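PDB 5BPK: gamma-glutamyltranspeptidase (Ggt) from Helicobacter pylori 26695, which probably transfers or hydrolyses the gamma-glutamyl group of glutathione and related gamma-glutamyl compounds, as an N-terminal nucleophile (Ntn) hydrolase. Local coordinates for residues 11-16 against 76-81. Numbering follows the deposited sequence.
Sequences GNAVSV and PTIVLK. With EDO (1,2-ethanediol), chain T.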
loop_
_atom_site.group_PDB
_atom_site.type_symbol
_atom_site.label_atom_id
_atom_site.label_comp_id
_atom_site.label_asym_id
_atom_site.label_seq_id
_atom_site.Cartn_x
_atom_site.Cartn_y
_atom_site.Cartn_z
ATOM N N GLY B 11 6.778 -20.954 9.029
ATOM C CA GLY B 11 5.588 -20.866 8.201
ATOM C C GLY B 11 4.732 -19.642 8.438
ATOM O O GLY B 11 3.651 -19.531 7.874
ATOM N N ASN B 12 5.184 -18.723 9.278
ATOM C CA ASN B 12 4.516 -17.432 9.366
ATOM C C ASN B 12 4.895 -16.565 8.164
ATOM O O ASN B 12 6.007 -16.654 7.648
ATOM C CB ASN B 12 4.885 -16.687 10.646
ATOM C CG ASN B 12 4.617 -17.495 11.908
ATOM O OD1 ASN B 12 3.465 -17.772 12.252
ATOM N ND2 ASN B 12 5.681 -17.862 12.613
ATOM N N ALA B 13 3.962 -15.724 7.736
ATOM C CA ALA B 13 4.237 -14.721 6.716
ATOM C C ALA B 13 3.424 -13.470 7.005
ATOM O O ALA B 13 2.279 -13.554 7.472
ATOM C CB ALA B 13 3.919 -15.248 5.326
ATOM N N VAL B 14 4.035 -12.317 6.732
ATOM C CA VAL B 14 3.460 -11.017 7.032
ATOM C C VAL B 14 3.694 -10.135 5.807
ATOM O O VAL B 14 4.830 -9.977 5.346
ATOM C CB VAL B 14 4.135 -10.377 8.268
ATOM C CG1 VAL B 14 3.501 -9.043 8.594
ATOM C CG2 VAL B 14 4.056 -11.313 9.479
ATOM N N SER B 15 2.612 -9.566 5.293
ATOM C CA SER B 15 2.644 -8.716 4.119
ATOM C C SER B 15 2.068 -7.367 4.542
ATOM O O SER B 15 0.905 -7.289 4.944
ATOM C CB SER B 15 1.819 -9.363 3.016
ATOM O OG SER B 15 2.048 -8.742 1.775
ATOM N N VAL B 16 2.910 -6.328 4.528
ATOM C CA VAL B 16 2.543 -5.022 5.072
ATOM C C VAL B 16 2.655 -3.942 4.001
ATOM O O VAL B 16 3.729 -3.762 3.414
ATOM C CB VAL B 16 3.452 -4.605 6.238
ATOM C CG1 VAL B 16 2.999 -3.235 6.789
ATOM C CG2 VAL B 16 3.485 -5.684 7.337
ATOM N N PRO B 76 -1.969 -5.794 0.325
ATOM C CA PRO B 76 -1.002 -6.762 0.837
ATOM C C PRO B 76 -1.636 -8.134 0.772
ATOM O O PRO B 76 -2.796 -8.301 1.164
ATOM C CB PRO B 76 -0.748 -6.304 2.271
ATOM C CG PRO B 76 -1.994 -5.542 2.661
ATOM C CD PRO B 76 -2.467 -4.887 1.377
ATOM N N THR B 77 -0.905 -9.092 0.219
ATOM C CA THR B 77 -1.467 -10.382 -0.163
ATOM C C THR B 77 -0.525 -11.528 0.167
ATOM O O THR B 77 0.702 -11.416 0.041
ATOM C CB THR B 77 -1.809 -10.382 -1.673
ATOM O OG1 THR B 77 -2.740 -9.319 -1.942
ATOM C CG2 THR B 77 -2.418 -11.715 -2.142
ATOM N N ILE B 78 -1.131 -12.642 0.551
ATOM C CA ILE B 78 -0.438 -13.908 0.718
ATOM C C ILE B 78 -1.186 -14.945 -0.121
ATOM O O ILE B 78 -2.416 -15.039 -0.050
ATOM C CB ILE B 78 -0.380 -14.340 2.198
ATOM C CG1 ILE B 78 0.440 -13.332 3.008
ATOM C CG2 ILE B 78 0.197 -15.744 2.320
ATOM C CD1 ILE B 78 0.376 -13.542 4.512
ATOM N N VAL B 79 -0.446 -15.700 -0.925
ATOM C CA VAL B 79 -1.015 -16.798 -1.694
ATOM C C VAL B 79 -0.553 -18.092 -1.044
ATOM O O VAL B 79 0.630 -18.239 -0.721
ATOM C CB VAL B 79 -0.591 -16.756 -3.176
ATOM C CG1 VAL B 79 -1.240 -17.889 -3.969
ATOM C CG2 VAL B 79 -0.968 -15.412 -3.796
ATOM N N LEU B 80 -1.494 -19.012 -0.845
ATOM C CA LEU B 80 -1.210 -20.308 -0.229
ATOM C C LEU B 80 -1.379 -21.426 -1.231
ATOM O O LEU B 80 -2.222 -21.357 -2.121
ATOM C CB LEU B 80 -2.147 -20.569 0.959
ATOM C CG LEU B 80 -2.213 -19.464 2.014
ATOM C CD1 LEU B 80 -3.332 -19.756 3.026
ATOM C CD2 LEU B 80 -0.872 -19.289 2.716
ATOM N N LYS B 81 -0.574 -22.467 -1.047
ATOM C CA LYS B 81 -0.685 -23.703 -1.805
ATOM C C LYS B 81 -0.795 -24.806 -0.764
ATOM O O LYS B 81 0.112 -24.983 0.039
ATOM C CB LYS B 81 0.545 -23.880 -2.694
ATOM C CG LYS B 81 0.568 -25.174 -3.516
ATOM C CD LYS B 81 1.838 -25.247 -4.353
ATOM C CE LYS B 81 1.884 -26.491 -5.228
ATOM N NZ LYS B 81 3.118 -26.526 -6.072
HETATM C C1 EDO T . 5.326 -20.825 15.063
HETATM O O1 EDO T . 5.485 -19.404 15.006
HETATM C C2 EDO T . 6.418 -21.427 15.923
HETATM O O2 EDO T . 6.095 -21.163 17.289
#
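I78 meets A13 and S15 meets P76 where two strands from different beta-sheets face each other, their axes 7.0 Å apart at closest approach and their directions 146° apart. The apolar part is carried by the end of I78. The CG1 arm of this beta-branched residue is extended (chi2 171°) and reaches across to put CD1 4.0 Å from A13 CB. The small methyl of A13 lets CD1 come against the backbone carbonyl, 3.5 Å from A13 O.

At the other end the packing is more polar. The CB methylene of P76 lies against S15 O at 3.3 Å. A chi1 of -167° swings S15 OG across from the amide nitrogen toward the main chain of T77, 3.4 Å from T77 N; its weak hydrogen bond goes to V89 O. CB of T77 points away, and OG1 is hydrogen-bonded to S75 O and to S278 OG of the other chain.

Past the touching residues, N12 ND2 donates an almost straight bond of 2.9 Å to O1 of 1,2-ethanediol, probably from the crystallisation liquor, and N12 OD1 accepts from A93 N of the other chain.

Strands of that chain pair with A13-V16 and T77-L80, extending both sheets, and the P76 side chain is about 9 Å from the bound dihydro-oxazole amino acid. The facing layers of the Ntn-hydrolase sandwich thus meet through side-chain packing, while backbone bonds (V14 with V6, T77 with V89) tie each strand to its own sheet.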